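PDB 7C6O: cobalamin biosynthesis protein CobN from Mycobacterium tuberculosis, which serves as the catalytic subunit of a cobaltochelatase, probably inserting cobalt into the corrin ring of hydrogenobyrinic acid a,c-diamide during aerobic cobalamin synthesis. Local coordinates for residues A[182-187]-A[214-219]; A[720-725]-A[735-740]; A[472-477]-A[524-529]; A[410-415]-A[496-501]. All coordinates share one frame; numbering follows the deposited sequence.

Contact 1: A[182-187]-A[214-219]; sequences PDAGKT and AIEDAG
Lys186 and Gly219 bring the two backbones together, with their CA atoms 5.8 Å apart, where loop 182-187 runs past the C-terminal end of helix 206-217. Gly219, at positive phi (88°), ends the helix in a Schellman motif, its N donating to Glu216 O at 2.9 Å; Ala218 N still makes the regular helical bond to Ala214 O. No direct hydrogen bond joins the two segments. Instead, a water accepts from Thr187 N at 3.1 Å and donates to Gly219 O. The loop has its own brace, an Asx turn in which Gly185 N reaches Asp183 OD1 at 2.8 Å.

Lys186 supplies mostly aliphatic contact. Its CB lies 3.6 Å from Gly219 O, and a bend at chi2 (-63°) then carries the straight remainder of the chain past the helix end, so that CE passes 3.5 Å from Glu216 O. Glu216 extends beyond CG towards the loop. Its OE2 rests 3.7 Å from Ala184 CB and accepts from two waters, one bonded 2.7 Å from Pro182 O and the other to Ala184 N. The same oxygen is in a salt bridge with Arg181, so this carboxylate is gripped by charge and solvent together.

Asp183 OD2 and Lys186 O both bind Arg221, at the start of strand 221-227. On the inner side of helix 206-217, Ile215 packs on Ile191 and Val193 of strand 190-196, while Ala214 and Ala218 meet helix 343-361; the water-bridged loop thus fringes a layered alpha/beta region at the surface.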
# COMPACT_ATOMS: atom_id res chain seq x y z
N PRO A 182 -17.62 -8.37 -36.61
CA PRO A 182 -18.99 -8.88 -36.75
C PRO A 182 -19.70 -8.91 -35.41
O PRO A 182 -19.09 -9.14 -34.37
CB PRO A 182 -18.79 -10.29 -37.31
CG PRO A 182 -17.39 -10.33 -37.82
CD PRO A 182 -16.62 -9.38 -36.96
N ASP A 183 -21.01 -8.67 -35.46
CA ASP A 183 -21.84 -8.73 -34.26
C ASP A 183 -22.17 -10.19 -33.97
O ASP A 183 -22.88 -10.84 -34.74
CB ASP A 183 -23.11 -7.90 -34.45
CG ASP A 183 -23.86 -7.67 -33.15
OD1 ASP A 183 -23.73 -8.50 -32.22
OD2 ASP A 183 -24.59 -6.66 -33.06
N ALA A 184 -21.65 -10.71 -32.86
CA ALA A 184 -21.92 -12.08 -32.46
C ALA A 184 -23.32 -12.27 -31.89
O ALA A 184 -23.73 -13.41 -31.67
CB ALA A 184 -20.88 -12.55 -31.44
N GLY A 185 -24.05 -11.18 -31.64
CA GLY A 185 -25.41 -11.29 -31.15
C GLY A 185 -25.55 -11.58 -29.68
O GLY A 185 -26.58 -12.10 -29.26
N LYS A 186 -24.54 -11.26 -28.87
CA LYS A 186 -24.64 -11.47 -27.43
C LYS A 186 -25.57 -10.43 -26.80
O LYS A 186 -25.77 -9.33 -27.33
CB LYS A 186 -23.26 -11.40 -26.78
CG LYS A 186 -22.25 -12.39 -27.36
CD LYS A 186 -22.70 -13.83 -27.13
CE LYS A 186 -21.73 -14.81 -27.77
NZ LYS A 186 -22.10 -16.22 -27.48
N THR A 187 -26.15 -10.80 -25.66
CA THR A 187 -27.16 -9.97 -25.01
C THR A 187 -26.71 -9.45 -23.65
O THR A 187 -27.51 -8.82 -22.94
CB THR A 187 -28.47 -10.75 -24.86
OG1 THR A 187 -28.22 -11.99 -24.18
CG2 THR A 187 -29.08 -11.04 -26.22
N ALA A 214 -12.86 -12.88 -25.76
CA ALA A 214 -13.08 -13.30 -24.38
C ALA A 214 -14.33 -12.65 -23.80
O ALA A 214 -15.06 -13.28 -23.02
CB ALA A 214 -11.85 -12.98 -23.53
N ILE A 215 -14.58 -11.39 -24.15
CA ILE A 215 -15.80 -10.71 -23.70
C ILE A 215 -17.03 -11.41 -24.26
O ILE A 215 -18.02 -11.62 -23.54
CB ILE A 215 -15.76 -9.23 -24.11
CG1 ILE A 215 -14.69 -8.49 -23.30
CG2 ILE A 215 -17.13 -8.58 -23.95
CD1 ILE A 215 -14.37 -7.11 -23.84
N GLU A 216 -16.99 -11.79 -25.53
CA GLU A 216 -18.09 -12.55 -26.12
C GLU A 216 -18.26 -13.90 -25.44
O GLU A 216 -19.39 -14.34 -25.19
CB GLU A 216 -17.87 -12.71 -27.63
CG GLU A 216 -18.15 -11.43 -28.41
CD GLU A 216 -17.45 -11.37 -29.76
OE1 GLU A 216 -16.50 -12.15 -29.98
OE2 GLU A 216 -17.85 -10.54 -30.60
N ASP A 217 -17.15 -14.58 -25.12
CA ASP A 217 -17.24 -15.85 -24.41
C ASP A 217 -17.91 -15.68 -23.05
O ASP A 217 -18.61 -16.59 -22.59
CB ASP A 217 -15.84 -16.45 -24.22
CG ASP A 217 -15.22 -16.89 -25.52
OD1 ASP A 217 -15.94 -16.96 -26.54
OD2 ASP A 217 -14.00 -17.17 -25.54
N ALA A 218 -17.71 -14.53 -22.40
CA ALA A 218 -18.37 -14.23 -21.14
C ALA A 218 -19.79 -13.72 -21.32
O ALA A 218 -20.44 -13.36 -20.33
CB ALA A 218 -17.55 -13.20 -20.35
N GLY A 219 -20.29 -13.67 -22.55
CA GLY A 219 -21.65 -13.24 -22.81
C GLY A 219 -21.83 -11.76 -23.01
O GLY A 219 -22.97 -11.30 -23.16
O HOH W 1 -17.69 -11.17 -33.29
O HOH W 2 -19.99 -9.17 -30.72
O HOH W 3 -25.27 -13.28 -23.97

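Contact 2: A[720-725]-A[735-740]; sequences ILRARQ and GLRQAL
The guanidinium groups of Arg722 and Arg737 lie flat on each other, centres 3.9 Å apart and planes only 8° from parallel, where a loop links helix 710-722 to the short, weakly bonded helix 736-739. Arg722 NE sits over the centre of the Arg737 group, 3.5 Å from its CZ, whereas Arg737 NH1 lies over the Arg722 plane but displaced toward the rim. The side chains run side by side in the same direction; Arg722 gets there with CG anti to its N (chi1 -169°), and its CD adds a 3.4 Å contact to Arg737 NH2. Acidic neighbours would offset the doubled positive charge: Arg737 has salt bridges to Glu744, Glu757 and Asp694, while Arg722 NH1 donates to Asp694 O.

Behind the stack the backbones are tied directly. Leu736 N donates to Leu721 O at 2.8 Å and 159°, joining the end of one helix to the first turn of the next, and the CB atoms of Leu721 and Leu736 touch. A water donates to Arg722 O and accepts from Gln738 N. Gly735, without a side chain, lets its CA slip among the carbonyl oxygens of Leu721, Arg722 and Ala723 in weak CA-H...O contacts, the shortest 3.3 Å to Leu721 O. Gln738, extended beyond CG, reaches to the start of the short helix, where its OE1 accepts from Gly735 N at 3.0 Å.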
# COMPACT_ATOMS: atom_id res chain seq x y z
N ILE A 720 -6.89 17.49 14.37
CA ILE A 720 -6.52 17.76 12.98
C ILE A 720 -5.83 19.12 12.87
O ILE A 720 -4.82 19.26 12.17
CB ILE A 720 -7.76 17.67 12.08
CG1 ILE A 720 -8.24 16.22 11.97
CG2 ILE A 720 -7.46 18.25 10.70
CD1 ILE A 720 -9.59 16.06 11.33
N LEU A 721 -6.36 20.12 13.56
CA LEU A 721 -5.83 21.48 13.46
C LEU A 721 -4.51 21.68 14.19
O LEU A 721 -3.87 22.72 14.00
CB LEU A 721 -6.85 22.48 14.01
CG LEU A 721 -8.16 22.63 13.24
CD1 LEU A 721 -9.07 23.64 13.92
CD2 LEU A 721 -7.88 23.03 11.80
N ARG A 722 -4.09 20.73 15.02
CA ARG A 722 -2.84 20.92 15.76
C ARG A 722 -1.63 20.92 14.84
O ARG A 722 -0.63 21.58 15.13
CB ARG A 722 -2.69 19.84 16.84
CG ARG A 722 -1.57 20.13 17.83
CD ARG A 722 -1.30 18.95 18.74
NE ARG A 722 -2.36 18.72 19.71
CZ ARG A 722 -2.33 17.77 20.64
NH1 ARG A 722 -1.28 16.97 20.72
NH2 ARG A 722 -3.34 17.63 21.49
N ALA A 723 -1.71 20.20 13.73
CA ALA A 723 -0.57 20.08 12.83
C ALA A 723 -0.49 21.26 11.87
O ALA A 723 -1.51 21.88 11.54
CB ALA A 723 -0.65 18.78 12.03
N ARG A 724 0.72 21.57 11.44
CA ARG A 724 0.89 22.49 10.32
C ARG A 724 0.33 21.84 9.06
O ARG A 724 0.59 20.66 8.79
CB ARG A 724 2.36 22.88 10.16
CG ARG A 724 3.08 22.30 8.95
CD ARG A 724 3.74 20.96 9.26
NE ARG A 724 4.24 20.32 8.04
CZ ARG A 724 3.66 19.28 7.44
NH1 ARG A 724 2.55 18.75 7.96
NH2 ARG A 724 4.18 18.77 6.34
N GLN A 725 -0.46 22.59 8.31
CA GLN A 725 -1.19 22.03 7.19
C GLN A 725 -0.37 22.06 5.91
O GLN A 725 0.12 23.12 5.50
CB GLN A 725 -2.51 22.77 6.98
CG GLN A 725 -3.43 22.77 8.19
CD GLN A 725 -3.86 21.37 8.61
OE1 GLN A 725 -3.84 20.43 7.81
NE2 GLN A 725 -4.27 21.23 9.86
N GLY A 735 -0.45 25.33 12.53
CA GLY A 735 -1.21 24.68 13.58
C GLY A 735 -1.96 25.70 14.42
O GLY A 735 -1.55 26.85 14.56
N LEU A 736 -3.08 25.26 14.98
CA LEU A 736 -3.91 26.17 15.78
C LEU A 736 -3.14 26.69 16.99
O LEU A 736 -3.18 27.89 17.28
CB LEU A 736 -5.19 25.46 16.22
CG LEU A 736 -6.49 26.26 16.26
CD1 LEU A 736 -7.40 25.70 17.33
CD2 LEU A 736 -6.28 27.76 16.45
N ARG A 737 -2.45 25.80 17.70
CA ARG A 737 -1.69 26.24 18.87
C ARG A 737 -0.43 26.99 18.46
O ARG A 737 0.07 27.82 19.23
CB ARG A 737 -1.36 25.04 19.76
CG ARG A 737 -2.59 24.23 20.13
CD ARG A 737 -2.33 23.23 21.26
NE ARG A 737 -1.17 22.38 20.99
CZ ARG A 737 -0.89 21.27 21.67
NH1 ARG A 737 -1.69 20.86 22.65
NH2 ARG A 737 0.19 20.56 21.36
N GLN A 738 0.10 26.72 17.27
CA GLN A 738 1.19 27.54 16.73
C GLN A 738 0.72 28.97 16.52
O GLN A 738 1.39 29.93 16.93
CB GLN A 738 1.70 26.94 15.42
CG GLN A 738 2.72 25.84 15.58
CD GLN A 738 3.18 25.28 14.25
OE1 GLN A 738 2.51 25.45 13.23
NE2 GLN A 738 4.33 24.61 14.25
N ALA A 739 -0.43 29.14 15.85
CA ALA A 739 -0.99 30.47 15.66
C ALA A 739 -1.33 31.15 16.98
O ALA A 739 -1.45 32.38 17.02
CB ALA A 739 -2.23 30.39 14.77
N LEU A 740 -1.48 30.38 18.05
CA LEU A 740 -1.75 30.93 19.37
C LEU A 740 -0.49 31.11 20.21
O LEU A 740 -0.60 31.55 21.36
CB LEU A 740 -2.74 30.03 20.13
CG LEU A 740 -4.18 30.03 19.62
CD1 LEU A 740 -5.05 29.12 20.47
CD2 LEU A 740 -4.74 31.45 19.60
O HOH W 4 -0.56 23.72 16.80

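Contact 3: A[472-477]-A[524-529]; sequences AYWGPP and PDLPPS
A helix C-terminus meets a proline-rich connection here: Tyr473 and Trp474, in the last turn of helix 464-474, pack against residues 525-529, the last of which, Ser529, is the N-cap of helix 530-539. Trp474 is held in two ways. Its NE1 donates to Pro527 O at 2.9 Å and 159°; the oxygen lies near the indole plane, yet the donor approaches from above the carbonyl plane, 51° out of it. Ser529 meanwhile covers one indole face, its CA 3.5 Å from the centroid of the five-membered ring, almost on the normal, and its CB 3.6 Å from Trp474 CE2. Bond and CH-pi contact together restrict how the ring can turn.

Tyr473 has CG beside its own N (chi1 -77°), which lays the ring on Pro527: CD of that proline stands 3.8 Å from the ring centroid, over the face but offset to the rim. Leu526 CD1 fills the angle between the two aromatics, 3.6 Å from Tyr473 CD2 and 3.9 Å from Trp474 CZ2. At the phenol end a water donates to Tyr473 OH (2.9 Å) and to Asp525 OD2 (3.0 Å). Tyr473 OH also hydrogen-bonds Asp523, and Asp525 pairs with Lys999.

Pro527 continues onto Val469 and Val470 of helix 464-474, Ser529 OG caps Tyr532 N, and Gly475 O binds His530, so helices 464-474 and 530-539 are joined end to start.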
# COMPACT_ATOMS: atom_id res chain seq x y z
N ALA A 472 1.63 -30.62 -2.61
CA ALA A 472 2.87 -30.94 -1.90
C ALA A 472 2.74 -30.65 -0.41
O ALA A 472 3.28 -31.39 0.42
CB ALA A 472 4.03 -30.15 -2.50
N TYR A 473 2.03 -29.59 -0.06
CA TYR A 473 1.87 -29.21 1.34
C TYR A 473 0.61 -29.77 1.98
O TYR A 473 0.62 -30.08 3.18
CB TYR A 473 1.86 -27.68 1.48
CG TYR A 473 3.23 -27.06 1.37
CD1 TYR A 473 3.78 -26.73 0.13
CD2 TYR A 473 3.99 -26.79 2.50
CE1 TYR A 473 5.03 -26.16 0.03
CE2 TYR A 473 5.24 -26.22 2.41
CZ TYR A 473 5.76 -25.90 1.18
OH TYR A 473 7.00 -25.33 1.09
N TRP A 474 -0.47 -29.93 1.22
CA TRP A 474 -1.76 -30.30 1.78
C TRP A 474 -2.27 -31.66 1.30
O TRP A 474 -3.38 -32.05 1.67
CB TRP A 474 -2.80 -29.22 1.46
CG TRP A 474 -2.42 -27.88 2.01
CD1 TRP A 474 -1.91 -26.82 1.31
CD2 TRP A 474 -2.50 -27.46 3.38
NE1 TRP A 474 -1.67 -25.77 2.16
CE2 TRP A 474 -2.03 -26.13 3.43
CE3 TRP A 474 -2.93 -28.08 4.56
CZ2 TRP A 474 -1.97 -25.41 4.63
CZ3 TRP A 474 -2.87 -27.36 5.74
CH2 TRP A 474 -2.40 -26.04 5.76
N GLY A 475 -1.49 -32.38 0.50
CA GLY A 475 -1.90 -33.68 0.02
C GLY A 475 -2.80 -33.58 -1.19
O GLY A 475 -3.21 -32.49 -1.59
N PRO A 476 -3.12 -34.72 -1.80
CA PRO A 476 -4.03 -34.69 -2.95
C PRO A 476 -5.39 -34.19 -2.53
O PRO A 476 -5.77 -34.28 -1.35
CB PRO A 476 -4.07 -36.16 -3.40
CG PRO A 476 -3.62 -36.95 -2.23
CD PRO A 476 -2.65 -36.08 -1.48
N PRO A 477 -6.16 -33.63 -3.46
CA PRO A 477 -7.50 -33.17 -3.11
C PRO A 477 -8.36 -34.35 -2.69
O PRO A 477 -8.17 -35.48 -3.17
CB PRO A 477 -8.01 -32.55 -4.42
CG PRO A 477 -7.25 -33.26 -5.49
CD PRO A 477 -5.88 -33.50 -4.91
N PRO A 524 7.64 -19.80 4.54
CA PRO A 524 6.87 -18.57 4.37
C PRO A 524 5.97 -18.60 3.15
O PRO A 524 4.97 -17.88 3.12
CB PRO A 524 7.95 -17.48 4.26
CG PRO A 524 9.18 -18.21 3.82
CD PRO A 524 9.09 -19.56 4.45
N ASP A 525 6.28 -19.45 2.16
CA ASP A 525 5.49 -19.60 0.94
C ASP A 525 4.43 -20.68 1.04
O ASP A 525 4.02 -21.23 0.00
CB ASP A 525 6.41 -19.87 -0.25
CG ASP A 525 7.43 -20.96 0.03
OD1 ASP A 525 7.51 -21.43 1.18
OD2 ASP A 525 8.14 -21.34 -0.92
N LEU A 526 3.96 -21.00 2.24
CA LEU A 526 2.91 -21.99 2.44
C LEU A 526 1.71 -21.67 1.56
O LEU A 526 1.14 -20.57 1.69
CB LEU A 526 2.50 -22.04 3.91
CG LEU A 526 1.37 -23.01 4.25
CD1 LEU A 526 1.82 -24.45 4.07
CD2 LEU A 526 0.85 -22.77 5.67
N PRO A 527 1.30 -22.56 0.66
CA PRO A 527 0.17 -22.27 -0.22
C PRO A 527 -1.15 -22.37 0.53
O PRO A 527 -1.20 -22.96 1.63
CB PRO A 527 0.28 -23.35 -1.30
CG PRO A 527 0.92 -24.50 -0.59
CD PRO A 527 1.90 -23.87 0.38
N PRO A 528 -2.23 -21.81 -0.01
CA PRO A 528 -3.54 -22.01 0.62
C PRO A 528 -3.93 -23.48 0.58
O PRO A 528 -3.53 -24.23 -0.32
CB PRO A 528 -4.48 -21.17 -0.24
CG PRO A 528 -3.80 -21.11 -1.58
CD PRO A 528 -2.33 -21.04 -1.26
N SER A 529 -4.70 -23.90 1.58
CA SER A 529 -5.15 -25.28 1.68
C SER A 529 -6.31 -25.53 0.72
O SER A 529 -6.88 -24.61 0.13
CB SER A 529 -5.58 -25.60 3.11
OG SER A 529 -6.77 -24.91 3.44
O HOH W 5 8.03 -24.31 -1.38

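Contact 4: A[410-415]-A[496-501]; sequences GDLPGV and AALRAG
Leu412 leans across to Ala500 and Leu498 at the end of the beta hairpin formed by strands 492-500 and 503-507. Its CB stands back, 4.9 Å from Ala500 CB. With CG beside the backbone N (chi1 -67°), the chain turns toward the strand, and CG comes 3.7 Å from Ala500 CB. CD2 then drops between the two residues, 3.6 Å from Ala500 CB and 3.7 Å from Leu498 CG, with the forked end of Leu498 next to it: Leu498 CD2 is 3.9 Å from Leu412 CD2. The two leucines slide past each other in opposite directions, so they meet along their flanks. Leu498 and Ala500, two apart on the strand, both present their CB atoms to the loop, while Arg499 between them faces away.

The contact is apolar, and no hydrogen bond crosses it. Leu412 also meets Leu505 on the partner strand, Leu399 of helix 391-405 and Leu423 of helix 420-431, which places it where the loop between those helices closes over the sheet. The loop itself turns sharply just beyond: Val415 N donates to Leu412 O at 3.2 Å around a type II turn, with Gly414 at positive phi (86°). At the other end, nearer the surface, two glycines with positive phi let the backbones come close. Gly410 CA lies 4.0 Å from Ala500 CB and 3.8 Å from Gly501 N.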
# COMPACT_ATOMS: atom_id res chain seq x y z
N GLY A 410 -32.32 -11.56 5.33
CA GLY A 410 -32.78 -12.58 6.24
C GLY A 410 -33.04 -12.04 7.63
O GLY A 410 -33.38 -10.86 7.82
N ASP A 411 -32.87 -12.90 8.63
CA ASP A 411 -33.09 -12.50 10.02
C ASP A 411 -31.83 -12.74 10.84
O ASP A 411 -31.82 -13.57 11.76
CB ASP A 411 -34.29 -13.24 10.62
CG ASP A 411 -34.63 -12.76 12.01
OD1 ASP A 411 -34.60 -11.54 12.24
OD2 ASP A 411 -34.95 -13.61 12.87
N LEU A 412 -30.75 -12.05 10.49
CA LEU A 412 -29.50 -12.22 11.21
C LEU A 412 -29.61 -11.64 12.61
O LEU A 412 -30.15 -10.54 12.79
CB LEU A 412 -28.35 -11.55 10.45
CG LEU A 412 -28.01 -12.21 9.11
CD1 LEU A 412 -27.23 -11.26 8.22
CD2 LEU A 412 -27.22 -13.49 9.36
N PRO A 413 -29.12 -12.34 13.63
CA PRO A 413 -29.16 -11.79 14.99
C PRO A 413 -28.39 -10.48 15.06
O PRO A 413 -27.33 -10.33 14.45
CB PRO A 413 -28.50 -12.89 15.84
CG PRO A 413 -28.59 -14.13 15.01
CD PRO A 413 -28.48 -13.67 13.59
N GLY A 414 -28.95 -9.53 15.80
CA GLY A 414 -28.33 -8.24 15.99
C GLY A 414 -28.62 -7.22 14.92
O GLY A 414 -28.42 -6.02 15.16
N VAL A 415 -29.08 -7.64 13.74
CA VAL A 415 -29.41 -6.67 12.70
C VAL A 415 -30.70 -5.94 13.05
O VAL A 415 -30.74 -4.70 13.12
CB VAL A 415 -29.52 -7.36 11.33
CG1 VAL A 415 -30.00 -6.38 10.27
CG2 VAL A 415 -28.18 -7.95 10.93
N ALA A 496 -17.94 -23.74 7.19
CA ALA A 496 -18.79 -23.04 8.14
C ALA A 496 -19.10 -21.65 7.61
O ALA A 496 -18.19 -20.91 7.20
CB ALA A 496 -18.12 -22.96 9.51
N ALA A 497 -20.38 -21.28 7.62
CA ALA A 497 -20.80 -19.97 7.15
C ALA A 497 -22.20 -19.70 7.66
O ALA A 497 -22.98 -20.62 7.91
CB ALA A 497 -20.76 -19.87 5.62
N LEU A 498 -22.51 -18.41 7.82
CA LEU A 498 -23.81 -17.96 8.31
C LEU A 498 -24.61 -17.42 7.14
O LEU A 498 -24.29 -16.35 6.61
CB LEU A 498 -23.62 -16.91 9.41
CG LEU A 498 -24.84 -16.22 10.01
CD1 LEU A 498 -25.92 -17.23 10.38
CD2 LEU A 498 -24.42 -15.42 11.23
N ARG A 499 -25.63 -18.16 6.72
CA ARG A 499 -26.44 -17.81 5.56
C ARG A 499 -27.80 -17.28 6.00
O ARG A 499 -28.43 -17.83 6.91
CB ARG A 499 -26.64 -19.03 4.65
CG ARG A 499 -25.36 -19.79 4.33
CD ARG A 499 -25.67 -21.13 3.67
N ALA A 500 -28.25 -16.21 5.35
CA ALA A 500 -29.56 -15.62 5.64
C ALA A 500 -30.02 -14.83 4.43
O ALA A 500 -29.32 -13.92 3.98
CB ALA A 500 -29.49 -14.72 6.88
N GLY A 501 -31.20 -15.17 3.91
CA GLY A 501 -31.70 -14.49 2.73
C GLY A 501 -30.74 -14.68 1.57
O GLY A 501 -30.34 -15.80 1.23

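Contact 1 closes first along the chain, in the alpha/beta region whose sheet includes strands 190-196 and 221-227. Contacts 3 and 4 follow and are interleaved: 410-415, 472-477, 496-501, 524-529. Their centres are 31 Å apart, with nearest atoms about 12 Å apart, and the middle two segments lie on helix 464-474 and strand 492-500. Only contact 4 has a segment on the mixed sheet of strands 492-500 and 503-507; contact 3 joins helices 464-474 and 530-539, which flank those strands in sequence. Contact 2 comes last, among helices; it is centred 58 Å from contact 1, on the opposite side of the chain's centre. None of the four touches another, so each joins its own local elements within the one large chain.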